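Local atomic coordinates of 4'-phospho-dehydrooxetanocin synthase (PDB entry 5UL3), a protein that catalyses the oxidative ring contraction of dAMP to an oxetane aldehyde in oxetanocin A biosynthesis, as a cobalamin-dependent radical S-adenosylmethionine enzyme with one [4Fe-4S] cluster. Residues A[177-181]-A[208-212]; A[117-123]-A[152-158]. All coordinates share one frame; numbering follows the deposited sequence. Where two conformers were deposited one is given.

How the interactions relate
Both contacts belong to the Rossmann-fold domain that houses cobalamin, and both reach the parallel part of the same mixed sheet, ordered 154-159, 119-124, 180-184, 212-216. Interaction 2 is the buried one: two strands paired over five successive residues, aliphatic on the face of Val120, Leu122, Val155 and Leu157, mixed on the other, which carries Thr119, Thr121, Lys154 and Glu156. Interaction 1 lies nearer the surface, where strands 180-184 and 212-216 only begin to pair; two of its four direct hydrogen bonds come from a glutamine amide and a serine hydroxyl, and a water adds a bridge. The two meet where Thr119 and Thr121 exchange backbone hydrogen bonds with Asp179 and Ile180, so 117-123 and 177-181 are the inner partners.

Interaction 1 (A[177-181]-A[208-212]); sequences QPDII and DLSSI
The N-terminal ends of two neighbouring parallel strands in the cobalamin-binding Rossmann fold are joined here, at Ile180 and Ile212. Ile212 N donates to Asp179 O (2.9 Å), and Ile212 O receives Ile181 N at 2.8 Å. On one face the two isoleucines lie side by side and point the same way, CG1 of Ile180 against CB of Ile212 (4.1 Å). Before the strands start, side chains take over the pairing. Ser211 OG, set beside its own backbone N (chi1 -49°), donates to Pro178 O at 2.7 Å from above the carbonyl plane, and CD1 of Ile181 rests against the same hydroxyl. Gln177, the positive-phi residue that follows helix 166-176, bends at chi2 so that NE2 meets Asp208 O at 2.9 Å in a nearly straight bond lying in the amide plane; its NE2 also bonds Leu174 O. A water accepts from Ser210 N (2.9 Å) and lies close to Gln177 OE1 and Pro178 O, bridging the two segments. Leu209 and Ile181 continue into apolar packing on helix 190-205, while Ile180 and Ile212 lie against helix 242-252 and Asp179 and Ile180 pair with strand 119-124.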
ATOM      1  N   GLN A 177      -0.587 -28.347  11.310  1.00 28.86           N
ATOM      2  CA  GLN A 177      -1.403 -29.267  10.520  1.00 25.57           C
ATOM      3  C   GLN A 177      -2.651 -28.592   9.940  1.00 25.67           C
ATOM      4  O   GLN A 177      -3.780 -29.012  10.213  1.00 27.88           O
ATOM      5  CB  GLN A 177      -1.786 -30.488  11.345  1.00 31.11           C
ATOM      6  CG  GLN A 177      -0.593 -31.393  11.612  1.00 27.72           C
ATOM      7  CD  GLN A 177      -0.049 -31.963  10.323  1.00 32.87           C
ATOM      8  OE1 GLN A 177      -0.805 -32.469   9.493  1.00 39.91           O
ATOM      9  NE2 GLN A 177       1.259 -31.871  10.136  1.00 34.38           N
ATOM     10  N   PRO A 178      -2.477 -27.545   9.144  1.00 26.01           N
ATOM     11  CA  PRO A 178      -3.640 -26.811   8.625  1.00 27.97           C
ATOM     12  C   PRO A 178      -4.405 -27.627   7.594  1.00 27.71           C
ATOM     13  O   PRO A 178      -3.863 -28.502   6.919  1.00 29.48           O
ATOM     14  CB  PRO A 178      -3.007 -25.570   7.981  1.00 27.13           C
ATOM     15  CG  PRO A 178      -1.635 -26.027   7.575  1.00 28.00           C
ATOM     16  CD  PRO A 178      -1.202 -27.001   8.649  1.00 26.07           C
ATOM     17  N   ASP A 179      -5.694 -27.302   7.461  1.00 25.42           N
ATOM     18  CA  ASP A 179      -6.503 -27.871   6.391  1.00 29.13           C
ATOM     19  C   ASP A 179      -6.420 -27.079   5.099  1.00 26.69           C
ATOM     20  O   ASP A 179      -6.625 -27.644   4.022  1.00 24.98           O
ATOM     21  CB  ASP A 179      -7.959 -27.951   6.839  1.00 24.25           C
ATOM     22  CG  ASP A 179      -8.104 -28.720   8.121  1.00 35.19           C
ATOM     23  OD1 ASP A 179      -7.565 -29.843   8.175  1.00 39.84           O
ATOM     24  OD2 ASP A 179      -8.664 -28.185   9.091  1.00 30.67           O
ATOM     25  N   ILE A 180      -6.139 -25.783   5.190  1.00 26.78           N
ATOM     26  CA  ILE A 180      -5.962 -24.917   4.028  1.00 24.46           C
ATOM     27  C   ILE A 180      -4.709 -24.100   4.271  1.00 20.18           C
ATOM     28  O   ILE A 180      -4.541 -23.544   5.362  1.00 26.94           O
ATOM     29  CB  ILE A 180      -7.166 -23.978   3.810  1.00 23.69           C
ATOM     30  CG1 ILE A 180      -8.448 -24.787   3.553  1.00 24.31           C
ATOM     31  CG2 ILE A 180      -6.908 -23.060   2.582  1.00 26.66           C
ATOM     32  CD1 ILE A 180      -9.724 -23.955   3.697  1.00 26.74           C
ATOM     33  N   ILE A 181      -3.830 -24.024   3.271  1.00 22.09           N
ATOM     34  CA  ILE A 181      -2.646 -23.183   3.352  1.00 23.35           C
ATOM     35  C   ILE A 181      -2.768 -22.133   2.262  1.00 22.39           C
ATOM     36  O   ILE A 181      -3.045 -22.472   1.107  1.00 26.49           O
ATOM     37  CB  ILE A 181      -1.344 -23.989   3.181  1.00 24.58           C
ATOM     38  CG1 ILE A 181      -1.211 -25.023   4.312  1.00 24.19           C
ATOM     39  CG2 ILE A 181      -0.137 -23.051   3.173  1.00 26.98           C
ATOM     40  CD1 ILE A 181      -0.105 -26.035   4.063  1.00 28.63           C
ATOM     41  N   ASP A 208       3.272 -35.715   5.395  1.00 28.96           N
ATOM     42  CA  ASP A 208       3.463 -34.854   6.561  1.00 29.83           C
ATOM     43  C   ASP A 208       2.429 -33.733   6.660  1.00 34.72           C
ATOM     44  O   ASP A 208       2.252 -33.166   7.747  1.00 32.96           O
ATOM     45  CB  ASP A 208       4.852 -34.219   6.529  1.00 30.41           C
ATOM     46  CG  ASP A 208       5.961 -35.254   6.576  1.00 39.96           C
ATOM     47  OD1 ASP A 208       5.782 -36.271   7.283  1.00 34.60           O
ATOM     48  OD2 ASP A 208       6.996 -35.051   5.901  1.00 36.75           O
ATOM     49  N   LEU A 209       1.781 -33.394   5.547  1.00 36.38           N
ATOM     50  CA  LEU A 209       0.747 -32.365   5.472  1.00 32.54           C
ATOM     51  C   LEU A 209      -0.376 -32.885   4.590  1.00 30.01           C
ATOM     52  O   LEU A 209      -0.140 -33.665   3.666  1.00 28.55           O
ATOM     53  CB  LEU A 209       1.258 -31.042   4.848  1.00 30.02           C
ATOM     54  CG  LEU A 209       2.304 -30.177   5.546  1.00 31.20           C
ATOM     55  CD1 LEU A 209       2.808 -29.073   4.606  1.00 36.09           C
ATOM     56  CD2 LEU A 209       1.752 -29.595   6.836  1.00 34.89           C
ATOM     57  N   SER A 210      -1.596 -32.433   4.858  0.50 32.96           N
ATOM     58  CA  SER A 210      -2.700 -32.658   3.926  0.50 31.04           C
ATOM     59  C   SER A 210      -3.566 -31.406   3.937  0.50 27.11           C
ATOM     60  O   SER A 210      -4.255 -31.133   4.922  0.50 30.23           O
ATOM     61  CB  SER A 210      -3.504 -33.907   4.292  0.50 33.79           C
ATOM     62  OG  SER A 210      -2.685 -35.067   4.188  0.50 34.60           O
ATOM     63  N   SER A 211      -3.514 -30.644   2.849  1.00 30.52           N
ATOM     64  CA  SER A 211      -4.132 -29.328   2.814  1.00 28.92           C
ATOM     65  C   SER A 211      -4.553 -28.973   1.398  1.00 26.09           C
ATOM     66  O   SER A 211      -3.891 -29.333   0.415  1.00 29.57           O
ATOM     67  CB  SER A 211      -3.176 -28.242   3.339  1.00 28.37           C
ATOM     68  OG  SER A 211      -2.585 -28.589   4.579  1.00 38.85           O
ATOM     69  N   ILE A 212      -5.671 -28.252   1.316  1.00 28.16           N
ATOM     70  CA  ILE A 212      -5.955 -27.432   0.147  1.00 26.58           C
ATOM     71  C   ILE A 212      -4.944 -26.297   0.104  1.00 26.55           C
ATOM     72  O   ILE A 212      -4.743 -25.598   1.106  1.00 28.10           O
ATOM     73  CB  ILE A 212      -7.384 -26.874   0.230  1.00 24.27           C
ATOM     74  CG1 ILE A 212      -8.410 -28.005   0.277  1.00 30.05           C
ATOM     75  CG2 ILE A 212      -7.652 -25.900  -0.948  1.00 27.92           C
ATOM     76  CD1 ILE A 212      -9.820 -27.498   0.583  1.00 31.76           C
TER
HETATM   77  O   HOH W   1      -1.882 -30.825   7.298  1.00 31.38           O

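Interaction 2 (A[117-123]-A[152-158]); sequences LPTVTLV and LAKVELI
Strands 119-123 and 154-158 run parallel with a 20° twist between them, bonded alternately from one strand to the other. Val120 grips its neighbour twice, taking Lys154 O with its N (2.8 Å) and offering its O to Glu156 N; Leu122 repeats this with Glu156 O and Ile158 N. A further bond, from Lys154 N to Pro118 O, is more bent, 144° at the hydrogen, where the pairing begins. The tight part is aliphatic. On the face of Val120 and Leu122, Val120 CG2 presses on Ala153 CB at 3.7 Å, and Leu122 CD1 reaches obliquely across to Val155 CG1 (4.0 Å). On the other face Ile158 sends CD1 back over Thr121 CG2, 3.7 Å away, while also lying alongside Val123. With CG2 of Thr121 anti to the backbone N, OG1 is turned beside that N and faces CB of Glu156 (3.8 Å); the hydroxyl is buried and finds no polar partner in the model. The looser part is the start of this same face, where Thr119, Lys154 and Glu156 are partly exposed. Lys154 touches Thr119 OG1 with CB alone (4.1 Å), its amine leading away, and Glu156 bends at chi2 to carry its carboxylate off to Asn172. This pair forms the right-handed beta-alpha-beta unit with helix 138-149, which covers Leu122, Val155 and Leu157 close to the bound cobalamin; helix 166-176 covers the Thr121 and Ile158 face, and strand 180-184 pairs with 119-124 on its other edge.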
ATOM      1  N   LEU A 117     -13.841 -26.555  14.015  1.00 28.96           N
ATOM      2  CA  LEU A 117     -13.427 -25.623  12.972  1.00 26.68           C
ATOM      3  C   LEU A 117     -12.191 -26.147  12.241  1.00 28.18           C
ATOM      4  O   LEU A 117     -11.259 -26.666  12.874  1.00 28.54           O
ATOM      5  CB  LEU A 117     -13.131 -24.244  13.574  1.00 26.40           C
ATOM      6  CG  LEU A 117     -14.280 -23.531  14.291  1.00 30.30           C
ATOM      7  CD1 LEU A 117     -13.839 -22.125  14.684  1.00 33.52           C
ATOM      8  CD2 LEU A 117     -15.492 -23.466  13.392  1.00 29.42           C
ATOM      9  N   PRO A 118     -12.134 -26.009  10.918  1.00 24.74           N
ATOM     10  CA  PRO A 118     -10.888 -26.299  10.206  1.00 27.49           C
ATOM     11  C   PRO A 118      -9.842 -25.256  10.551  1.00 26.02           C
ATOM     12  O   PRO A 118     -10.139 -24.195  11.107  1.00 25.51           O
ATOM     13  CB  PRO A 118     -11.282 -26.223   8.728  1.00 28.17           C
ATOM     14  CG  PRO A 118     -12.435 -25.284   8.708  1.00 30.93           C
ATOM     15  CD  PRO A 118     -13.175 -25.463  10.025  1.00 26.70           C
ATOM     16  N   THR A 119      -8.600 -25.589  10.247  1.00 26.43           N
ATOM     17  CA  THR A 119      -7.479 -24.691  10.471  1.00 27.47           C
ATOM     18  C   THR A 119      -7.001 -24.153   9.131  1.00 23.69           C
ATOM     19  O   THR A 119      -6.843 -24.913   8.169  1.00 26.13           O
ATOM     20  CB  THR A 119      -6.339 -25.397  11.204  1.00 29.12           C
ATOM     21  OG1 THR A 119      -6.758 -25.664  12.546  1.00 32.35           O
ATOM     22  CG2 THR A 119      -5.086 -24.510  11.238  1.00 36.06           C
ATOM     23  N   VAL A 120      -6.787 -22.840   9.078  1.00 25.51           N
ATOM     24  CA  VAL A 120      -6.289 -22.148   7.897  1.00 23.70           C
ATOM     25  C   VAL A 120      -5.014 -21.430   8.298  1.00 19.67           C
ATOM     26  O   VAL A 120      -5.025 -20.644   9.249  1.00 24.01           O
ATOM     27  CB  VAL A 120      -7.325 -21.134   7.373  1.00 24.95           C
ATOM     28  CG1 VAL A 120      -6.769 -20.360   6.194  1.00 24.84           C
ATOM     29  CG2 VAL A 120      -8.643 -21.844   7.008  1.00 22.55           C
ATOM     30  N   THR A 121      -3.920 -21.688   7.582  1.00 24.02           N
ATOM     31  CA  THR A 121      -2.677 -20.943   7.780  1.00 24.43           C
ATOM     32  C   THR A 121      -2.461 -20.034   6.575  1.00 21.61           C
ATOM     33  O   THR A 121      -2.507 -20.496   5.430  1.00 25.07           O
ATOM     34  CB  THR A 121      -1.473 -21.876   7.965  1.00 26.42           C
ATOM     35  OG1 THR A 121      -1.664 -22.649   9.153  1.00 26.01           O
ATOM     36  CG2 THR A 121      -0.188 -21.060   8.164  1.00 26.30           C
ATOM     37  N   LEU A 122      -2.281 -18.740   6.843  1.00 21.26           N
ATOM     38  CA  LEU A 122      -2.050 -17.729   5.816  1.00 24.73           C
ATOM     39  C   LEU A 122      -0.650 -17.184   6.018  1.00 22.83           C
ATOM     40  O   LEU A 122      -0.301 -16.794   7.137  1.00 25.65           O
ATOM     41  CB  LEU A 122      -3.058 -16.587   5.921  1.00 25.78           C
ATOM     42  CG  LEU A 122      -4.514 -17.023   5.766  1.00 21.88           C
ATOM     43  CD1 LEU A 122      -5.440 -15.853   6.042  1.00 25.03           C
ATOM     44  CD2 LEU A 122      -4.751 -17.600   4.362  1.00 22.45           C
ATOM     45  N   VAL A 123       0.124 -17.132   4.940  1.00 26.23           N
ATOM     46  CA  VAL A 123       1.537 -16.760   4.977  1.00 27.29           C
ATOM     47  C   VAL A 123       1.741 -15.534   4.092  1.00 25.10           C
ATOM     48  O   VAL A 123       1.466 -15.585   2.885  1.00 24.97           O
ATOM     49  CB  VAL A 123       2.427 -17.915   4.497  1.00 25.16           C
ATOM     50  CG1 VAL A 123       3.917 -17.561   4.695  1.00 29.96           C
ATOM     51  CG2 VAL A 123       2.072 -19.210   5.232  1.00 26.97           C
ATOM     52  N   LEU A 152     -15.573 -19.198  11.125  1.00 21.98           N
ATOM     53  CA  LEU A 152     -15.478 -20.229  10.102  1.00 22.19           C
ATOM     54  C   LEU A 152     -14.246 -21.114  10.248  1.00 20.98           C
ATOM     55  O   LEU A 152     -14.263 -22.250   9.764  1.00 25.44           O
ATOM     56  CB  LEU A 152     -15.480 -19.588   8.704  1.00 20.45           C
ATOM     57  CG  LEU A 152     -16.790 -18.900   8.289  1.00 24.17           C
ATOM     58  CD1 LEU A 152     -16.581 -18.128   6.993  1.00 23.82           C
ATOM     59  CD2 LEU A 152     -17.937 -19.894   8.136  1.00 29.28           C
ATOM     60  N   ALA A 153     -13.191 -20.634  10.901  1.00 22.35           N
ATOM     61  CA  ALA A 153     -11.939 -21.380  10.952  1.00 21.81           C
ATOM     62  C   ALA A 153     -11.090 -20.828  12.079  1.00 23.29           C
ATOM     63  O   ALA A 153     -11.239 -19.677  12.488  1.00 24.48           O
ATOM     64  CB  ALA A 153     -11.151 -21.290   9.637  1.00 22.95           C
ATOM     65  N   LYS A 154     -10.207 -21.681  12.583  1.00 26.72           N
ATOM     66  CA  LYS A 154      -9.046 -21.224  13.330  1.00 23.28           C
ATOM     67  C   LYS A 154      -7.992 -20.785  12.321  1.00 24.83           C
ATOM     68  O   LYS A 154      -7.668 -21.533  11.401  1.00 29.34           O
ATOM     69  CB  LYS A 154      -8.520 -22.344  14.219  1.00 24.84           C
ATOM     70  CG  LYS A 154      -9.540 -22.740  15.304  1.00 30.81           C
ATOM     71  CD  LYS A 154      -8.868 -23.526  16.423  1.00 46.36           C
ATOM     72  CE  LYS A 154      -9.720 -24.711  16.850  1.00 55.76           C
ATOM     73  NZ  LYS A 154      -8.976 -25.635  17.763  1.00 52.65           N
ATOM     74  N   VAL A 155      -7.489 -19.565  12.465  1.00 21.09           N
ATOM     75  CA  VAL A 155      -6.567 -18.996  11.492  1.00 22.34           C
ATOM     76  C   VAL A 155      -5.222 -18.797  12.172  1.00 22.43           C
ATOM     77  O   VAL A 155      -5.157 -18.251  13.277  1.00 26.09           O
ATOM     78  CB  VAL A 155      -7.086 -17.665  10.909  1.00 23.55           C
ATOM     79  CG1 VAL A 155      -6.133 -17.137   9.816  1.00 20.20           C
ATOM     80  CG2 VAL A 155      -8.499 -17.834  10.340  1.00 23.49           C
ATOM     81  N   GLU A 156      -4.162 -19.233  11.506  1.00 23.13           N
ATOM     82  CA  GLU A 156      -2.791 -18.978  11.938  1.00 26.01           C
ATOM     83  C   GLU A 156      -2.140 -18.058  10.916  1.00 23.59           C
ATOM     84  O   GLU A 156      -2.273 -18.283   9.712  1.00 24.91           O
ATOM     85  CB  GLU A 156      -2.004 -20.284  12.071  1.00 26.30           C
ATOM     86  CG  GLU A 156      -0.480 -20.109  12.072  1.00 40.03           C
ATOM     87  CD  GLU A 156       0.173 -20.535  13.380  1.00 63.33           C
ATOM     88  OE1 GLU A 156      -0.556 -21.024  14.271  1.00 70.10           O
ATOM     89  OE2 GLU A 156       1.413 -20.379  13.513  1.00 58.32           O
ATOM     90  N   LEU A 157      -1.453 -17.022  11.402  1.00 25.29           N
ATOM     91  CA  LEU A 157      -0.802 -16.027  10.555  1.00 22.09           C
ATOM     92  C   LEU A 157       0.707 -16.187  10.660  1.00 24.80           C
ATOM     93  O   LEU A 157       1.249 -16.271  11.770  1.00 26.16           O
ATOM     94  CB  LEU A 157      -1.192 -14.609  10.973  1.00 22.79           C
ATOM     95  CG  LEU A 157      -2.657 -14.230  10.683  1.00 20.68           C
ATOM     96  CD1 LEU A 157      -3.005 -12.917  11.367  1.00 29.68           C
ATOM     97  CD2 LEU A 157      -2.813 -14.121   9.169  1.00 26.95           C
ATOM     98  N   ILE A 158       1.367 -16.230   9.508  1.00 24.08           N
ATOM     99  CA  ILE A 158       2.820 -16.240   9.413  1.00 27.49           C
ATOM    100  C   ILE A 158       3.221 -15.085   8.509  1.00 29.47           C
ATOM    101  O   ILE A 158       2.652 -14.926   7.420  1.00 27.80           O
ATOM    102  CB  ILE A 158       3.349 -17.568   8.844  1.00 25.87           C
ATOM    103  CG1 ILE A 158       2.857 -18.757   9.677  1.00 28.91           C
ATOM    104  CG2 ILE A 158       4.892 -17.544   8.818  1.00 26.27           C
ATOM    105  CD1 ILE A 158       3.221 -20.094   9.057  1.00 32.38           C
TER